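Local coordinates for Tb427.07.360- putative uncharacterized metacyclic invariant surface protein from Trypanosoma brucei (Trypanosoma brucei, PDB 5VTL) that is of unknown function but, as a metacyclic invariant surface protein with an extended helical architecture, probably forms part of the parasite's surface coat, at residues S8-F13 with D109-S114; E80-T85 with S185-A190. All blocks are in the same frame, centred on the assembly; numbering follows the deposited sequence.

Contact 1 of 2, residues S8-F13 with D109-S114; sequences SAACLF and DDYLKS
The methyl of Ala10 touches two side chains of the facing helix, the ring of Tyr111 and the isobutyl group of Leu112. Its CB meets the ring obliquely along one ortho-meta bond, 3.5 Å from Tyr111 CE2 and 3.6 Å from Tyr111 CD2. From the other residue comes a single branch: Leu112 CD2 lies 3.8 Å from Ala10 CB and reaches on over the backbone of the next residue, 4.0 Å from Cys11 N. The second methyl, CD1, only grazes the Ala10 carbonyl and Cys11 CA. The torsions send the two off the helix differently, CG anti to the backbone nitrogen in Tyr111 (chi1 165°) and anti to the carbonyl carbon in Leu112 (chi1 -72°), yet both reach the one methyl, the ring by its CD2-CE2 bond and the leucine by CD2. Beyond the contact the Tyr111 hydroxyl bonds to the carbonyl of Gln1, which fixes the far end of the ring. Within helix 105-116, Ser114 OG donates to the carbonyl oxygen Tyr111 O at 2.6 Å. Cys11 meets Leu112 through its backbone N and CB, while its sulfur is joined to Cys132 in a disulfide. The two axes approach to 9.8 Å and run at 139° to each other, an apolar, obliquely antiparallel helix-helix packing in which the short helix 105-116 rests against the start of the long helix 4-58, at one end of the elongated bundle.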
ATOM      1  N   SER A   8      -2.059   8.229  26.544  1.00  4.04           N
ATOM      2  CA  SER A   8      -2.343   7.122  25.640  1.00  5.18           C
ATOM      3  C   SER A   8      -2.487   7.585  24.181  1.00  3.59           C
ATOM      4  O   SER A   8      -1.959   6.953  23.250  1.00  3.04           O
ATOM      5  CB  SER A   8      -3.611   6.380  26.078  1.00  9.93           C
ATOM      6  OG  SER A   8      -3.353   5.647  27.247  1.00 11.12           O
ATOM      7  N   ALA A   9      -3.228   8.666  24.000  1.00  3.78           N
ATOM      8  CA  ALA A   9      -3.418   9.267  22.689  1.00  5.59           C
ATOM      9  C   ALA A   9      -2.077   9.703  22.076  1.00  3.98           C
ATOM     10  O   ALA A   9      -1.791   9.432  20.906  1.00  2.84           O
ATOM     11  CB  ALA A   9      -4.326  10.459  22.813  1.00  3.92           C
ATOM     12  N   ALA A  10      -1.256  10.378  22.866  1.00  4.44           N
ATOM     13  CA  ALA A  10       0.035  10.856  22.382  1.00  3.23           C
ATOM     14  C   ALA A  10       0.951   9.701  22.021  1.00  4.51           C
ATOM     15  O   ALA A  10       1.691   9.774  21.049  1.00  3.98           O
ATOM     16  CB  ALA A  10       0.702  11.731  23.423  1.00  4.54           C
ATOM     17  N   CYS A  11       0.926   8.645  22.828  1.00  4.59           N
ATOM     18  CA  CYS A  11       1.791   7.510  22.568  1.00  4.20           C
ATOM     19  C   CYS A  11       1.395   6.785  21.270  1.00  4.54           C
ATOM     20  O   CYS A  11       2.234   6.463  20.432  1.00  4.08           O
ATOM     21  CB  CYS A  11       1.795   6.547  23.756  1.00  5.75           C
ATOM     22  SG  CYS A  11       2.927   5.175  23.451  1.00  8.99           S
ATOM     23  N   LEU A  12       0.104   6.546  21.084  1.00  4.92           N
ATOM     24  CA  LEU A  12      -0.376   5.959  19.835  1.00  4.81           C
ATOM     25  C   LEU A  12       0.085   6.764  18.625  1.00  5.36           C
ATOM     26  O   LEU A  12       0.526   6.196  17.618  1.00  4.29           O
ATOM     27  CB  LEU A  12      -1.898   5.851  19.862  1.00  3.56           C
ATOM     28  CG  LEU A  12      -2.559   4.991  18.781  1.00  6.86           C
ATOM     29  CD1 LEU A  12      -3.900   4.450  19.303  1.00 13.13           C
ATOM     30  CD2 LEU A  12      -2.800   5.791  17.501  1.00 10.19           C
ATOM     31  N   PHE A  13       0.022   8.083  18.738  1.00  4.26           N
ATOM     32  CA  PHE A  13       0.415   8.969  17.642  1.00  3.09           C
ATOM     33  C   PHE A  13       1.940   8.881  17.378  1.00  4.79           C
ATOM     34  O   PHE A  13       2.388   8.743  16.236  1.00  3.46           O
ATOM     35  CB  PHE A  13      -0.007  10.399  18.000  1.00  3.21           C
ATOM     36  CG  PHE A  13       0.153  11.389  16.888  1.00 13.85           C
ATOM     37  CD1 PHE A  13       0.041  11.001  15.563  1.00 16.51           C
ATOM     38  CD2 PHE A  13       0.452  12.716  17.172  1.00 22.98           C
ATOM     39  CE1 PHE A  13       0.189  11.920  14.544  1.00 12.81           C
ATOM     40  CE2 PHE A  13       0.602  13.645  16.147  1.00 23.20           C
ATOM     41  CZ  PHE A  13       0.475  13.242  14.837  1.00 16.32           C
ATOM     42  N   ASP A 109       7.072  13.565  21.016  1.00  3.11           N
ATOM     43  CA  ASP A 109       8.003  12.919  21.923  1.00  3.29           C
ATOM     44  C   ASP A 109       8.480  13.847  23.058  1.00  3.93           C
ATOM     45  O   ASP A 109       8.747  13.385  24.168  1.00  4.02           O
ATOM     46  CB  ASP A 109       9.182  12.361  21.128  1.00  6.88           C
ATOM     47  CG  ASP A 109       8.791  11.197  20.258  1.00  9.17           C
ATOM     48  OD1 ASP A 109       7.752  10.541  20.537  1.00  6.02           O
ATOM     49  OD2 ASP A 109       9.541  10.930  19.287  1.00  3.96           O
ATOM     50  N   ASP A 110       8.554  15.151  22.799  1.00  5.38           N
ATOM     51  CA  ASP A 110       8.835  16.111  23.871  1.00  5.02           C
ATOM     52  C   ASP A 110       7.714  16.048  24.913  1.00  3.78           C
ATOM     53  O   ASP A 110       7.972  16.015  26.108  1.00  3.44           O
ATOM     54  CB  ASP A 110       8.931  17.553  23.331  1.00  3.13           C
ATOM     55  CG  ASP A 110      10.320  17.888  22.767  1.00  5.00           C
ATOM     56  OD1 ASP A 110      11.254  17.026  22.804  1.00  3.60           O
ATOM     57  OD2 ASP A 110      10.475  19.027  22.301  1.00  6.91           O
ATOM     58  N   TYR A 111       6.467  16.057  24.440  1.00  3.94           N
ATOM     59  CA  TYR A 111       5.315  15.966  25.341  1.00  2.70           C
ATOM     60  C   TYR A 111       5.423  14.704  26.177  1.00  3.09           C
ATOM     61  O   TYR A 111       5.234  14.741  27.397  1.00  3.53           O
ATOM     62  CB  TYR A 111       3.989  15.994  24.567  1.00  4.04           C
ATOM     63  CG  TYR A 111       2.823  15.545  25.429  1.00  3.06           C
ATOM     64  CD1 TYR A 111       2.250  16.402  26.332  1.00  6.19           C
ATOM     65  CD2 TYR A 111       2.343  14.241  25.372  1.00  3.80           C
ATOM     66  CE1 TYR A 111       1.204  16.006  27.135  1.00  3.91           C
ATOM     67  CE2 TYR A 111       1.282  13.827  26.184  1.00  4.58           C
ATOM     68  CZ  TYR A 111       0.728  14.713  27.064  1.00  3.79           C
ATOM     69  OH  TYR A 111      -0.318  14.308  27.873  1.00  5.65           O
ATOM     70  N   LEU A 112       5.726  13.580  25.542  1.00  4.24           N
ATOM     71  CA  LEU A 112       5.808  12.323  26.281  1.00  2.71           C
ATOM     72  C   LEU A 112       6.916  12.364  27.341  1.00  5.32           C
ATOM     73  O   LEU A 112       6.698  11.945  28.485  1.00  5.15           O
ATOM     74  CB  LEU A 112       5.999  11.139  25.334  1.00  5.97           C
ATOM     75  CG  LEU A 112       4.770  10.766  24.498  1.00  5.29           C
ATOM     76  CD1 LEU A 112       5.163   9.790  23.382  1.00  4.93           C
ATOM     77  CD2 LEU A 112       3.637  10.203  25.348  1.00  5.76           C
ATOM     78  N   LYS A 113       8.078  12.912  26.992  1.00  4.82           N
ATOM     79  CA  LYS A 113       9.158  13.029  27.962  1.00  4.63           C
ATOM     80  C   LYS A 113       8.736  13.930  29.116  1.00  4.73           C
ATOM     81  O   LYS A 113       9.052  13.660  30.281  1.00  5.87           O
ATOM     82  CB  LYS A 113      10.426  13.572  27.298  1.00  6.45           C
ATOM     83  CG  LYS A 113      11.570  13.860  28.264  1.00 10.70           C
ATOM     84  CD  LYS A 113      12.866  14.164  27.499  1.00 14.73           C
ATOM     85  CE  LYS A 113      14.111  14.073  28.398  1.00 27.50           C
ATOM     86  NZ  LYS A 113      15.274  14.874  27.832  1.00 33.28           N
ATOM     87  N   SER A 114       8.003  14.991  28.789  1.00  4.31           N
ATOM     88  CA  SER A 114       7.506  15.940  29.792  1.00  3.54           C
ATOM     89  C   SER A 114       6.608  15.291  30.827  1.00  9.14           C
ATOM     90  O   SER A 114       6.543  15.767  31.942  1.00 11.54           O
ATOM     91  CB  SER A 114       6.749  17.122  29.141  1.00  7.56           C
ATOM     92  OG  SER A 114       5.360  16.814  28.921  1.00  5.88           O
TER

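Contact 2 of 2, residues E80-T85 with S185-A190; sequences ENAAKT and SEARVA
This is a close alanine-to-alanine helix packing within the long helical bundle, where helix 63-102 and helix 157-209 run past each other in opposite senses. The short methyl side chains let the backbones come near: the CA atoms of Ala83 and Ala187 are 5.1 Å apart. Ala187 is the centre of the contact. Its CB lies against Ala82 and Ala83, 3.7 Å from Ala83 CB and, on the more exposed side, 4.1 Å from Ala82 CB. It also presses on the main chain, with Ala187 CB 3.5 Å from Ala83 N. No hydrogen bond crosses between the segments; the join is apolar throughout. Helix 4-58 supplies the third wall, its Val35 touching Ala83. Charged groups border the methyls and tie both helices to that same partner: Glu80 pairs with Arg42 and accepts a bond from Ser39, while the end of Arg188 leads away from helix 63-102 to a salt bridge with Asp37. Lys84 NZ makes a salt bridge to Glu80 OE1, with a weak hydrogen bond at 3.3 Å. The carbonyl oxygen of Asn81 takes two donors from one turn on, Thr85 N and Thr85 OG1, the hydroxyl sitting above the carbonyl plane at 3.2 Å from Asn81 O.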
ATOM      1  N   GLU A  80       0.083  -4.934 -17.293  1.00  6.72           N
ATOM      2  CA  GLU A  80       1.499  -4.836 -16.908  1.00  7.86           C
ATOM      3  C   GLU A  80       1.987  -3.390 -16.848  1.00  7.90           C
ATOM      4  O   GLU A  80       2.632  -2.959 -15.884  1.00  8.13           O
ATOM      5  CB  GLU A  80       2.376  -5.630 -17.869  1.00 11.82           C
ATOM      6  CG  GLU A  80       3.875  -5.541 -17.542  1.00  8.01           C
ATOM      7  CD  GLU A  80       4.737  -6.321 -18.501  1.00 10.17           C
ATOM      8  OE1 GLU A  80       5.895  -6.640 -18.143  1.00  8.31           O
ATOM      9  OE2 GLU A  80       4.257  -6.642 -19.615  1.00 10.80           O
ATOM     10  N   ASN A  81       1.701  -2.627 -17.887  1.00  6.59           N
ATOM     11  CA  ASN A  81       2.103  -1.240 -17.892  1.00  8.55           C
ATOM     12  C   ASN A  81       1.404  -0.444 -16.801  1.00 10.83           C
ATOM     13  O   ASN A  81       2.021   0.395 -16.147  1.00 10.61           O
ATOM     14  CB  ASN A  81       1.882  -0.634 -19.266  1.00 13.11           C
ATOM     15  CG  ASN A  81       2.899  -1.133 -20.275  1.00 20.74           C
ATOM     16  OD1 ASN A  81       4.071  -1.338 -19.939  1.00 24.54           O
ATOM     17  ND2 ASN A  81       2.458  -1.340 -21.519  1.00 27.26           N
ATOM     18  N   ALA A  82       0.123  -0.729 -16.574  1.00  8.57           N
ATOM     19  CA  ALA A  82      -0.600  -0.118 -15.460  1.00  7.11           C
ATOM     20  C   ALA A  82       0.076  -0.434 -14.115  1.00 10.02           C
ATOM     21  O   ALA A  82       0.233   0.455 -13.268  1.00  8.60           O
ATOM     22  CB  ALA A  82      -2.040  -0.584 -15.457  1.00  7.27           C
ATOM     23  N   ALA A  83       0.509  -1.683 -13.933  1.00  7.81           N
ATOM     24  CA  ALA A  83       1.227  -2.068 -12.716  1.00  8.64           C
ATOM     25  C   ALA A  83       2.523  -1.263 -12.558  1.00  9.68           C
ATOM     26  O   ALA A  83       2.857  -0.780 -11.463  1.00 10.58           O
ATOM     27  CB  ALA A  83       1.545  -3.544 -12.722  1.00  9.30           C
ATOM     28  N   LYS A  84       3.282  -1.143 -13.636  1.00  9.38           N
ATOM     29  CA  LYS A  84       4.535  -0.401 -13.579  1.00  9.20           C
ATOM     30  C   LYS A  84       4.329   1.091 -13.252  1.00 10.51           C
ATOM     31  O   LYS A  84       5.116   1.676 -12.512  1.00 12.09           O
ATOM     32  CB  LYS A  84       5.316  -0.572 -14.894  1.00  9.96           C
ATOM     33  CG  LYS A  84       5.774  -1.975 -15.100  1.00  7.90           C
ATOM     34  CD  LYS A  84       6.397  -2.192 -16.467  1.00 13.50           C
ATOM     35  CE  LYS A  84       6.954  -3.629 -16.578  1.00 14.51           C
ATOM     36  NZ  LYS A  84       7.650  -3.913 -17.889  1.00 25.59           N
ATOM     37  N   THR A  85       3.309   1.707 -13.838  1.00 12.32           N
ATOM     38  CA  THR A  85       2.974   3.101 -13.551  1.00 10.40           C
ATOM     39  C   THR A  85       2.571   3.243 -12.089  1.00 15.38           C
ATOM     40  O   THR A  85       2.907   4.233 -11.428  1.00 14.68           O
ATOM     41  CB  THR A  85       1.834   3.592 -14.449  1.00 10.49           C
ATOM     42  OG1 THR A  85       2.257   3.543 -15.816  1.00 17.18           O
ATOM     43  CG2 THR A  85       1.411   5.008 -14.093  1.00 20.48           C
ATOM     44  N   SER A 185      -1.936  -3.780  -7.298  1.00  6.04           N
ATOM     45  CA  SER A 185      -2.537  -5.074  -7.021  1.00  7.97           C
ATOM     46  C   SER A 185      -3.636  -5.375  -8.037  1.00  7.29           C
ATOM     47  O   SER A 185      -3.758  -6.496  -8.554  1.00  7.88           O
ATOM     48  CB  SER A 185      -3.139  -5.072  -5.618  1.00 14.08           C
ATOM     49  OG  SER A 185      -3.823  -6.285  -5.387  1.00 16.50           O
ATOM     50  N   GLU A 186      -4.445  -4.367  -8.338  1.00  6.20           N
ATOM     51  CA  GLU A 186      -5.557  -4.581  -9.271  1.00  8.23           C
ATOM     52  C   GLU A 186      -5.035  -4.896 -10.682  1.00 10.14           C
ATOM     53  O   GLU A 186      -5.596  -5.750 -11.379  1.00  6.86           O
ATOM     54  CB  GLU A 186      -6.502  -3.383  -9.267  1.00  8.85           C
ATOM     55  CG  GLU A 186      -7.359  -3.315  -8.002  1.00  8.97           C
ATOM     56  CD  GLU A 186      -8.046  -1.981  -7.790  1.00 36.58           C
ATOM     57  OE1 GLU A 186      -7.757  -1.020  -8.543  1.00 30.50           O
ATOM     58  OE2 GLU A 186      -8.866  -1.892  -6.840  1.00 29.05           O
ATOM     59  N   ALA A 187      -3.957  -4.217 -11.081  1.00  7.95           N
ATOM     60  CA  ALA A 187      -3.305  -4.452 -12.364  1.00  6.80           C
ATOM     61  C   ALA A 187      -2.762  -5.870 -12.458  1.00  6.18           C
ATOM     62  O   ALA A 187      -2.885  -6.539 -13.481  1.00  5.69           O
ATOM     63  CB  ALA A 187      -2.183  -3.447 -12.579  1.00 10.54           C
ATOM     64  N   ARG A 188      -2.167  -6.346 -11.382  1.00  6.59           N
ATOM     65  CA  ARG A 188      -1.697  -7.713 -11.352  1.00  8.24           C
ATOM     66  C   ARG A 188      -2.849  -8.723 -11.494  1.00  4.63           C
ATOM     67  O   ARG A 188      -2.745  -9.700 -12.218  1.00  6.66           O
ATOM     68  CB  ARG A 188      -0.948  -7.972 -10.049  1.00 10.04           C
ATOM     69  CG  ARG A 188      -0.500  -9.445  -9.883  1.00 13.05           C
ATOM     70  CD  ARG A 188      -0.472  -9.863  -8.426  1.00 26.99           C
ATOM     71  NE  ARG A 188      -0.491 -11.319  -8.290  1.00 30.51           N
ATOM     72  CZ  ARG A 188      -1.527 -12.046  -7.868  1.00 22.78           C
ATOM     73  NH1 ARG A 188      -1.399 -13.366  -7.797  1.00 34.69           N
ATOM     74  NH2 ARG A 188      -2.677 -11.477  -7.501  1.00 26.71           N
ATOM     75  N   VAL A 189      -3.939  -8.490 -10.794  1.00  9.51           N
ATOM     76  CA  VAL A 189      -5.107  -9.356 -10.919  1.00 10.27           C
ATOM     77  C   VAL A 189      -5.626  -9.358 -12.366  1.00  9.33           C
ATOM     78  O   VAL A 189      -5.977 -10.396 -12.897  1.00  6.34           O
ATOM     79  CB  VAL A 189      -6.227  -8.884  -9.988  1.00 11.28           C
ATOM     80  CG1 VAL A 189      -7.519  -9.664 -10.241  1.00 12.58           C
ATOM     81  CG2 VAL A 189      -5.795  -9.027  -8.541  1.00 13.41           C
ATOM     82  N   ALA A 190      -5.674  -8.181 -12.983  1.00  5.05           N
ATOM     83  CA  ALA A 190      -6.093  -8.032 -14.377  1.00  7.30           C
ATOM     84  C   ALA A 190      -5.169  -8.770 -15.333  1.00  7.94           C
ATOM     85  O   ALA A 190      -5.636  -9.421 -16.258  1.00  7.46           O
ATOM     86  CB  ALA A 190      -6.151  -6.541 -14.753  1.00  8.42           C
TER

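In the fold
Helix 4-58 leaves the N-terminal end of the bundle and runs its length, and helix 63-102 brings the chain back. Contact 1 closes the first loop when helix 105-116, the next helix, meets the start of helix 4-58. After the short helices 123-130 and 141-154, helix 157-209 traverses the bundle again, and contact 2 closes a second loop with helix 63-102. The segments alternate along the chain, so the two loops cross. The contacts lie on opposite sides of the chain's centre, their own centres 40 Å apart: contact 1 belongs to the end where the short helices gather, contact 2 to the three-helix shaft, and helix 4-58 forms one side of contact 1 and adjoins contact 2.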